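Local coordinates for trimeric intracellular cation channel type 1B.2 (Caenorhabditis elegans, PDB 5EIK), which forms a homotrimeric, PIP2-binding potassium channel of intracellular membranes that may supply counter-ion current during calcium release from intracellular stores, at residues A[63-68]-A[172-177]; A[114-117]-A[121-124]; A[141-146]-A[207-212]. All blocks are in the same frame, centred on the assembly; numbering follows the deposited sequence.

Contact 1: residues A[63-68]-A[172-177]. With PT5 ([(2R)-1-octadecanoyloxy-3-[oxidanyl-[(1R,2R,3S,4R,5R,6S)-2,3,6-tris(oxidanyl)-4,5-diphosphonooxy-cyclohexyl]oxy-phospho ryl]oxy-propan-2-yl] (8Z)-icosa-5,8,11,14-tetraenoate), chain B.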
# COMPACT_ATOMS: atom_id res chain seq x y z
N TRP A 63 20.22 4.46 -0.09
CA TRP A 63 20.29 3.55 1.05
C TRP A 63 18.92 2.94 1.32
O TRP A 63 18.80 1.73 1.54
CB TRP A 63 20.76 4.29 2.30
CG TRP A 63 20.63 3.49 3.55
CD1 TRP A 63 21.47 2.51 3.99
CD2 TRP A 63 19.55 3.54 4.50
NE1 TRP A 63 20.99 1.95 5.15
CE2 TRP A 63 19.81 2.56 5.48
CE3 TRP A 63 18.38 4.32 4.61
CZ2 TRP A 63 18.95 2.34 6.57
CZ3 TRP A 63 17.52 4.10 5.69
CH2 TRP A 63 17.81 3.11 6.66
N LEU A 64 17.88 3.77 1.30
CA LEU A 64 16.52 3.33 1.56
C LEU A 64 16.05 2.31 0.53
O LEU A 64 15.46 1.29 0.88
CB LEU A 64 15.56 4.52 1.56
CG LEU A 64 14.10 4.14 1.82
CD1 LEU A 64 13.99 3.50 3.19
CD2 LEU A 64 13.21 5.35 1.72
N SER A 65 16.30 2.59 -0.74
CA SER A 65 15.91 1.67 -1.80
C SER A 65 16.51 0.29 -1.55
O SER A 65 15.85 -0.73 -1.77
CB SER A 65 16.38 2.19 -3.15
OG SER A 65 15.81 3.45 -3.43
N CYS A 66 17.75 0.24 -1.08
CA CYS A 66 18.38 -1.05 -0.83
C CYS A 66 17.88 -1.74 0.43
O CYS A 66 17.75 -2.96 0.47
CB CYS A 66 19.90 -0.88 -0.79
SG CYS A 66 20.62 -0.61 -2.43
N MET A 67 17.61 -0.98 1.48
CA MET A 67 17.12 -1.59 2.70
C MET A 67 15.73 -2.18 2.45
O MET A 67 15.42 -3.29 2.91
CB MET A 67 17.06 -0.56 3.84
CG MET A 67 18.42 -0.06 4.29
SD MET A 67 19.56 -1.37 4.87
CE MET A 67 20.50 -1.73 3.35
N LEU A 68 14.89 -1.46 1.72
CA LEU A 68 13.54 -1.95 1.45
C LEU A 68 13.56 -3.26 0.70
O LEU A 68 12.78 -4.17 0.99
CB LEU A 68 12.71 -0.92 0.66
CG LEU A 68 12.33 0.36 1.41
CD1 LEU A 68 11.17 1.02 0.70
CD2 LEU A 68 11.95 0.03 2.84
N ILE A 172 8.16 -2.82 -7.19
CA ILE A 172 7.14 -1.98 -7.80
C ILE A 172 6.99 -0.68 -7.00
O ILE A 172 6.91 0.41 -7.58
CB ILE A 172 5.78 -2.71 -7.84
CG1 ILE A 172 5.87 -3.89 -8.80
CG2 ILE A 172 4.65 -1.73 -8.23
CD1 ILE A 172 4.62 -4.74 -8.85
N VAL A 173 6.94 -0.81 -5.68
CA VAL A 173 6.83 0.35 -4.82
C VAL A 173 7.96 1.33 -5.09
O VAL A 173 7.74 2.54 -5.20
CB VAL A 173 6.85 -0.02 -3.32
CG1 VAL A 173 6.94 1.24 -2.49
CG2 VAL A 173 5.58 -0.77 -2.96
N GLU A 174 9.19 0.82 -5.20
CA GLU A 174 10.35 1.66 -5.44
C GLU A 174 10.38 2.32 -6.82
O GLU A 174 10.86 3.44 -6.96
CB GLU A 174 11.63 0.87 -5.23
CG GLU A 174 12.09 0.88 -3.80
CD GLU A 174 13.35 0.06 -3.59
OE1 GLU A 174 14.16 -0.03 -4.53
OE2 GLU A 174 13.53 -0.46 -2.47
N GLN A 175 9.88 1.62 -7.83
CA GLN A 175 9.87 2.16 -9.17
C GLN A 175 8.81 3.25 -9.29
O GLN A 175 8.90 4.13 -10.14
CB GLN A 175 9.62 1.05 -10.18
CG GLN A 175 10.60 -0.10 -10.04
CD GLN A 175 10.32 -1.24 -10.99
OE1 GLN A 175 9.21 -1.76 -11.05
NE2 GLN A 175 11.34 -1.65 -11.74
N LEU A 176 7.80 3.18 -8.42
CA LEU A 176 6.76 4.19 -8.42
C LEU A 176 7.31 5.44 -7.73
O LEU A 176 7.16 6.56 -8.22
CB LEU A 176 5.53 3.67 -7.67
CG LEU A 176 4.66 2.63 -8.38
CD1 LEU A 176 3.61 2.08 -7.41
CD2 LEU A 176 4.00 3.26 -9.60
N ALA A 177 7.98 5.23 -6.60
CA ALA A 177 8.56 6.33 -5.85
C ALA A 177 9.71 6.98 -6.61
O ALA A 177 9.97 8.17 -6.44
CB ALA A 177 9.05 5.82 -4.50
O12 PT5 B . 11.12 13.56 -3.15
P1 PT5 B . 9.86 12.80 -2.78
O13 PT5 B . 9.89 12.04 -1.21
O11 PT5 B . 9.46 11.57 -3.79
O6 PT5 B . 7.85 15.81 -4.23
O1 PT5 B . 8.56 13.69 -2.69
C1 PT5 B . 8.58 15.00 -2.11
C6 PT5 B . 7.51 15.75 -2.84
C2 PT5 B . 8.28 15.01 -0.57
O2 PT5 B . 7.04 14.33 -0.31
C3 PT5 B . 8.13 16.47 -0.05
O3 PT5 B . 7.74 16.41 1.32
C4 PT5 B . 7.09 17.25 -0.81
O4 PT5 B . 7.15 18.60 -0.46
P4 PT5 B . 5.91 19.31 0.33
O41 PT5 B . 4.50 19.16 -0.44
O42 PT5 B . 6.21 20.89 0.53
O43 PT5 B . 5.76 18.65 1.68
C5 PT5 B . 7.30 17.18 -2.34
O5 PT5 B . 6.13 17.72 -2.96
P5 PT5 B . 6.30 19.18 -3.67
O52 PT5 B . 7.66 19.91 -3.28
O51 PT5 B . 6.15 18.95 -5.33
O53 PT5 B . 4.91 19.91 -3.13
C7 PT5 B . 8.87 11.08 -0.83
C8 PT5 B . 9.59 9.92 -0.12
C9 PT5 B . 9.98 8.73 -1.05
O16 PT5 B . 8.72 9.42 0.97
C10 PT5 B . 9.08 9.78 2.24
O17 PT5 B . 8.84 10.86 2.73
O18 PT5 B . 9.49 7.45 -0.45
C11 PT5 B . 10.07 6.18 -0.77
O19 PT5 B . 11.24 5.98 -1.20
C12 PT5 B . 9.81 8.67 3.00
C13 PT5 B . 9.24 8.24 4.38
C14 PT5 B . 10.14 7.17 5.03
C15 PT5 B . 9.55 5.75 4.93
C16 PT5 B . 10.33 4.70 5.77
C17 PT5 B . 10.46 3.31 5.07
C18 PT5 B . 10.22 2.12 6.02
C19 PT5 B . 9.77 1.00 5.68
C20 PT5 B . 8.50 0.38 5.08
C21 PT5 B . 8.52 0.12 3.55
C22 PT5 B . 7.12 -0.21 2.99
C23 PT5 B . 7.15 -1.36 1.96
C24 PT5 B . 6.10 -2.46 2.24
C31 PT5 B . 9.09 5.03 -0.53
C32 PT5 B . 9.06 4.57 0.96
C33 PT5 B . 7.98 3.49 1.25
C34 PT5 B . 6.62 4.04 1.75
C35 PT5 B . 5.39 3.04 1.98
C36 PT5 B . 4.37 2.88 1.07
C37 PT5 B . 3.73 1.48 0.89
C38 PT5 B . 2.30 1.69 0.81
C39 PT5 B . 1.44 1.59 -0.37
C40 PT5 B . 1.50 2.62 -1.45
C25 PT5 B . 4.86 -2.33 1.32
C26 PT5 B . 3.71 -3.26 1.75
C41 PT5 B . 2.14 2.22 -2.78
C42 PT5 B . 2.29 3.41 -3.75
C43 PT5 B . 3.65 4.11 -3.63
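S65 and E174 meet where the two discontinuous transmembrane helices, 2 and 5, run side by side; in TRIC channels this pair of broken helices lines the pore of each subunit. The segments lie on helix 59-70 and helix 167-177, nearly antiparallel at 162°, with axes 10.7 Å apart. E174 bridges that gap: its chain is extended beyond CG (chi2 179°), which carries the carboxylate up against the S65 backbone and the base of L68. E174 OE1 packs on S65 CB at 3.4 Å, and E174 OE2 touches L68 CB at 3.3 Å. The 2.4 Å between E174 OE2 and S65 O is very short and should be read with caution. E174 OE1 is held by a salt bridge to R178, while S65 OG bonds to S61 O within its own helix. Beside the two helices lies a PIP2 whose head is hydrogen-bonded to K130 and R134 of a second subunit, consistent with the probable need for PIP2 in trimerization. One ester reaches both segments, with A177 CB 3.9 Å from PT5 C11 and L64 CD2 3.6 Å from PT5 O19. On the lipid's other acyl chain, L68 CD2 rests 3.5 Å from PT5 C21.

Contact 2: residues A[114-117]-A[121-124]. With DMU (decyl-beta-D-maltopyranoside), chain L.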
# COMPACT_ATOMS: atom_id res chain seq x y z
N PHE A 114 32.04 -4.09 -6.11
CA PHE A 114 31.12 -4.27 -7.22
C PHE A 114 31.74 -5.21 -8.26
O PHE A 114 31.12 -6.19 -8.67
CB PHE A 114 30.80 -2.91 -7.86
CG PHE A 114 29.94 -3.01 -9.07
CD1 PHE A 114 28.57 -3.26 -8.96
CD2 PHE A 114 30.49 -2.88 -10.34
CE1 PHE A 114 27.77 -3.39 -10.09
CE2 PHE A 114 29.69 -3.01 -11.49
CZ PHE A 114 28.33 -3.27 -11.36
N ARG A 115 32.96 -4.88 -8.68
CA ARG A 115 33.68 -5.67 -9.67
C ARG A 115 33.87 -7.13 -9.26
O ARG A 115 33.76 -8.04 -10.07
CB ARG A 115 35.05 -5.03 -9.94
CG ARG A 115 34.98 -3.75 -10.73
CD ARG A 115 36.34 -3.08 -10.83
NE ARG A 115 36.28 -1.87 -11.63
CZ ARG A 115 37.17 -0.89 -11.58
NH1 ARG A 115 38.21 -0.98 -10.76
NH2 ARG A 115 37.03 0.19 -12.35
N LEU A 116 34.18 -7.33 -7.99
CA LEU A 116 34.37 -8.68 -7.49
C LEU A 116 33.02 -9.43 -7.45
O LEU A 116 32.94 -10.59 -7.86
CB LEU A 116 34.99 -8.64 -6.09
CG LEU A 116 35.15 -10.00 -5.39
CD1 LEU A 116 35.97 -10.95 -6.25
CD2 LEU A 116 35.81 -9.78 -4.05
N ALA A 117 31.98 -8.75 -6.99
CA ALA A 117 30.66 -9.38 -6.89
C ALA A 117 30.01 -9.72 -8.22
O ALA A 117 29.19 -10.63 -8.30
CB ALA A 117 29.73 -8.51 -6.08
N PRO A 121 32.02 -16.30 -11.49
CA PRO A 121 32.24 -17.34 -10.47
C PRO A 121 31.73 -16.93 -9.09
O PRO A 121 31.16 -17.75 -8.36
CB PRO A 121 33.76 -17.51 -10.49
CG PRO A 121 34.13 -17.16 -11.90
CD PRO A 121 33.27 -15.94 -12.17
N VAL A 122 31.95 -15.67 -8.73
CA VAL A 122 31.53 -15.15 -7.43
C VAL A 122 30.01 -14.96 -7.36
O VAL A 122 29.35 -15.39 -6.41
CB VAL A 122 32.23 -13.80 -7.12
CG1 VAL A 122 31.69 -13.19 -5.83
CG2 VAL A 122 33.74 -14.03 -7.01
N LYS A 123 29.46 -14.31 -8.39
CA LYS A 123 28.03 -14.07 -8.44
C LYS A 123 27.31 -15.40 -8.31
O LYS A 123 26.23 -15.49 -7.74
CB LYS A 123 27.65 -13.39 -9.76
CG LYS A 123 26.17 -13.07 -9.88
CD LYS A 123 25.89 -12.22 -11.10
CE LYS A 123 24.39 -11.99 -11.28
NZ LYS A 123 23.78 -11.33 -10.10
N LEU A 124 27.94 -16.44 -8.84
CA LEU A 124 27.37 -17.78 -8.80
C LEU A 124 27.43 -18.34 -7.37
O LEU A 124 26.48 -18.99 -6.91
CB LEU A 124 28.11 -18.69 -9.76
CG LEU A 124 27.44 -20.01 -10.14
CD1 LEU A 124 27.56 -20.22 -11.64
CD2 LEU A 124 28.07 -21.16 -9.36
C1 DMU L . 37.33 -15.41 7.14
C2 DMU L . 37.36 -15.82 8.64
C3 DMU L . 38.38 -14.92 9.44
C4 DMU L . 38.13 -13.43 9.10
O5 DMU L . 38.26 -13.21 7.68
C6 DMU L . 37.16 -13.87 7.02
O7 DMU L . 38.21 -15.08 10.87
O16 DMU L . 37.15 -13.51 5.63
C18 DMU L . 36.33 -12.32 5.52
C19 DMU L . 36.22 -11.96 4.03
C22 DMU L . 35.42 -10.66 3.84
C25 DMU L . 34.90 -10.66 2.40
C28 DMU L . 34.67 -9.22 1.93
C31 DMU L . 34.81 -9.16 0.41
C34 DMU L . 33.46 -8.82 -0.24
C37 DMU L . 33.08 -9.91 -1.23
C40 DMU L . 32.87 -9.32 -2.63
C43 DMU L . 31.37 -9.31 -2.95
O49 DMU L . 36.22 -16.06 6.49
O55 DMU L . 37.77 -17.20 8.72
C57 DMU L . 39.12 -12.53 9.85
O61 DMU L . 38.52 -11.23 9.97
C5 DMU L . 38.71 -16.64 12.75
C7 DMU L . 39.14 -15.44 13.68
C8 DMU L . 40.69 -15.19 13.46
C9 DMU L . 40.92 -14.90 11.95
O1 DMU L . 40.40 -16.03 11.22
C10 DMU L . 38.99 -16.20 11.32
O2 DMU L . 41.12 -14.03 14.21
O3 DMU L . 37.24 -16.61 12.95
O4 DMU L . 38.87 -15.74 15.05
C11 DMU L . 42.40 -14.70 11.70
O6 DMU L . 42.63 -14.35 10.38
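L116 meets V122 with one methyl and a detergent tail with the other. Its CB lies 4.1 Å from DMU C40, the last carbon but one of the decyl chain, and CG is closer to the same carbon. CG stands anti to the backbone N (chi1 175°), and from it the two methyls take different partners. CD2 presses on DMU C40 at 3.3 Å, whereas CD1 reaches across to V122 CG2 at 3.9 Å, the two side chains crossing at about a right angle. The segments form a tight corner between successive helices on what is probably the cytoplasmic side of the membrane: helix 112-117 ends, and transmembrane helix 4, residues 120-148, begins after a short link. The last carbonyls of the first helix therefore face carbon atoms of the second. V122 straddles L116 O, with V122 CB 3.4 Å from that oxygen and both methyls also against it. A117 stands with its CB turned from this corner, onto V37 and L41 of helix 30-47, and 3.6 Å from DMU C43. K123 leads away on an extended chain, bent only at its last bond (chi4 58°), while its CB sits 3.5 Å from A117 O.

Contact 3: residues A[141-146]-A[207-212]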
# COMPACT_ATOMS: atom_id res chain seq x y z
N GLY A 141 8.88 -18.18 8.00
CA GLY A 141 7.61 -17.51 7.78
C GLY A 141 6.44 -18.43 8.11
O GLY A 141 5.47 -18.01 8.75
N VAL A 142 6.54 -19.68 7.66
CA VAL A 142 5.50 -20.66 7.91
C VAL A 142 5.37 -20.94 9.40
O VAL A 142 4.26 -20.98 9.95
CB VAL A 142 5.80 -21.97 7.15
CG1 VAL A 142 4.88 -23.08 7.61
CG2 VAL A 142 5.63 -21.75 5.65
N LYS A 143 6.50 -21.13 10.07
CA LYS A 143 6.50 -21.40 11.50
C LYS A 143 5.88 -20.24 12.27
O LYS A 143 5.07 -20.45 13.18
CB LYS A 143 7.93 -21.63 11.98
CG LYS A 143 8.04 -22.12 13.41
CD LYS A 143 9.49 -22.26 13.82
CE LYS A 143 9.62 -22.78 15.25
NZ LYS A 143 11.04 -22.96 15.65
N HIS A 144 6.25 -19.02 11.90
CA HIS A 144 5.70 -17.83 12.56
C HIS A 144 4.17 -17.80 12.39
O HIS A 144 3.44 -17.60 13.37
CB HIS A 144 6.33 -16.58 11.96
CG HIS A 144 5.87 -15.30 12.59
ND1 HIS A 144 5.82 -15.12 13.96
CD2 HIS A 144 5.48 -14.12 12.04
CE1 HIS A 144 5.41 -13.89 14.22
NE2 HIS A 144 5.21 -13.27 13.08
N ALA A 145 3.70 -18.02 11.17
CA ALA A 145 2.27 -18.01 10.90
C ALA A 145 1.53 -19.10 11.66
O ALA A 145 0.42 -18.89 12.13
CB ALA A 145 2.01 -18.15 9.40
N VAL A 146 2.15 -20.27 11.76
CA VAL A 146 1.55 -21.40 12.46
C VAL A 146 1.34 -21.09 13.94
O VAL A 146 0.34 -21.48 14.54
CB VAL A 146 2.43 -22.66 12.32
CG1 VAL A 146 1.94 -23.75 13.27
CG2 VAL A 146 2.37 -23.15 10.89
N LEU A 207 2.42 -28.28 5.00
CA LEU A 207 1.96 -29.66 5.14
C LEU A 207 2.83 -30.39 6.16
O LEU A 207 2.34 -31.08 7.05
CB LEU A 207 2.05 -30.39 3.80
CG LEU A 207 1.05 -29.99 2.72
CD1 LEU A 207 1.32 -30.80 1.47
CD2 LEU A 207 -0.36 -30.22 3.22
N GLU A 208 4.14 -30.20 6.00
CA GLU A 208 5.12 -30.81 6.87
C GLU A 208 4.84 -30.44 8.33
O GLU A 208 4.97 -31.26 9.23
CB GLU A 208 6.50 -30.34 6.45
CG GLU A 208 7.63 -31.09 7.08
CD GLU A 208 8.96 -30.74 6.46
OE1 GLU A 208 9.39 -29.58 6.61
OE2 GLU A 208 9.57 -31.62 5.82
N ARG A 209 4.45 -29.19 8.54
CA ARG A 209 4.15 -28.68 9.87
C ARG A 209 2.89 -29.31 10.47
O ARG A 209 2.70 -29.32 11.69
CB ARG A 209 3.97 -27.16 9.82
CG ARG A 209 5.26 -26.39 9.73
CD ARG A 209 5.87 -26.23 11.10
NE ARG A 209 7.25 -25.75 11.03
CZ ARG A 209 8.04 -25.61 12.08
NH1 ARG A 209 7.60 -25.90 13.29
NH2 ARG A 209 9.29 -25.18 11.91
N HIS A 210 2.02 -29.81 9.61
CA HIS A 210 0.79 -30.43 10.07
C HIS A 210 0.86 -31.94 9.89
O HIS A 210 -0.14 -32.64 9.99
CB HIS A 210 -0.40 -29.85 9.30
CG HIS A 210 -0.70 -28.43 9.64
ND1 HIS A 210 -1.22 -28.05 10.86
CD2 HIS A 210 -0.51 -27.29 8.93
CE1 HIS A 210 -1.33 -26.73 10.89
NE2 HIS A 210 -0.91 -26.25 9.74
N SER A 211 2.08 -32.42 9.61
CA SER A 211 2.35 -33.84 9.43
C SER A 211 1.26 -34.54 8.65
O SER A 211 0.57 -35.41 9.19
CB SER A 211 2.51 -34.51 10.79
OG SER A 211 3.53 -33.88 11.56
N MET A 212 1.10 -34.19 7.38
CA MET A 212 0.07 -34.83 6.58
C MET A 212 0.60 -35.71 5.46
O MET A 212 1.04 -36.83 5.70
CB MET A 212 -0.88 -33.77 6.02
CG MET A 212 -1.51 -32.88 7.08
SD MET A 212 -3.00 -32.03 6.54
CE MET A 212 -4.19 -32.58 7.78
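The guanidinium of R209 takes the aliphatic chain of K143 over one face: K143 CG stands 3.4 Å above the plane, offset toward the rim rather than over the centre. K143 CG is 3.7 Å from R209 CZ, and the next carbon, K143 CD, is 3.5 Å from R209 NH2; CB, CG and CD run over the face near CZ and NH2. K143 CG is anti to the backbone N (chi1 -171°) and the chain beyond is extended, which lays its carbons over the guanidinium; the two side chains cross at a slant. This is carbon against a flat cation, with the charges held apart: K143 NZ and R209 NH2 are 4.7 Å from each other, two like charges whose nearness is probably mildly unfavourable. Both residues are exposed and also touch a crystal neighbour, so their exact poses may owe something to the lattice. Nearer its root, R209 bends at chi2 (-82°), and its methylenes settle on two valines one turn apart: R209 CG packs on V142 CG1 at 3.9 Å, and R209 CB lies 4.4 Å from V146 CG2. The imidazole of H210, the first residue beyond the helix, is stacked on Y153 and fixed by a hydrogen bond from its NE2 to Q156. H144, on another side of its helix, uses NE2 to bond E83. The contact joins the probably lumenal parts of transmembrane helices 4 and 6, near the end of helix 120-148 and the last turn of helix 194-209. V142 also packs on S202 and T206 of helix 194-209, A145 and V146 lean on Q156 of helix 153-165, and E208 turns to H218 and V221 of helix 218-238.

How the contacts relate
The segments come in the order 63-68, 114-117, 121-124, 141-146, 172-177, 207-212, so contact 2 falls wholly within the chain spanned by contact 1, while contacts 1 and 3 interleave. Contacts 2 and 3 share helix 120-148, one near its start, probably cytoplasmic, and the other near its end, probably lumenal; their centres are about 35 Å apart, on opposite sides of the chain's centre. Contact 1 brings the broken helices 2 and 5 together, its centre about 23 Å from that of contact 2 and about 31 Å from that of contact 3. None touches another, so the three tie separate regions of one all-helical TRIC channel subunit.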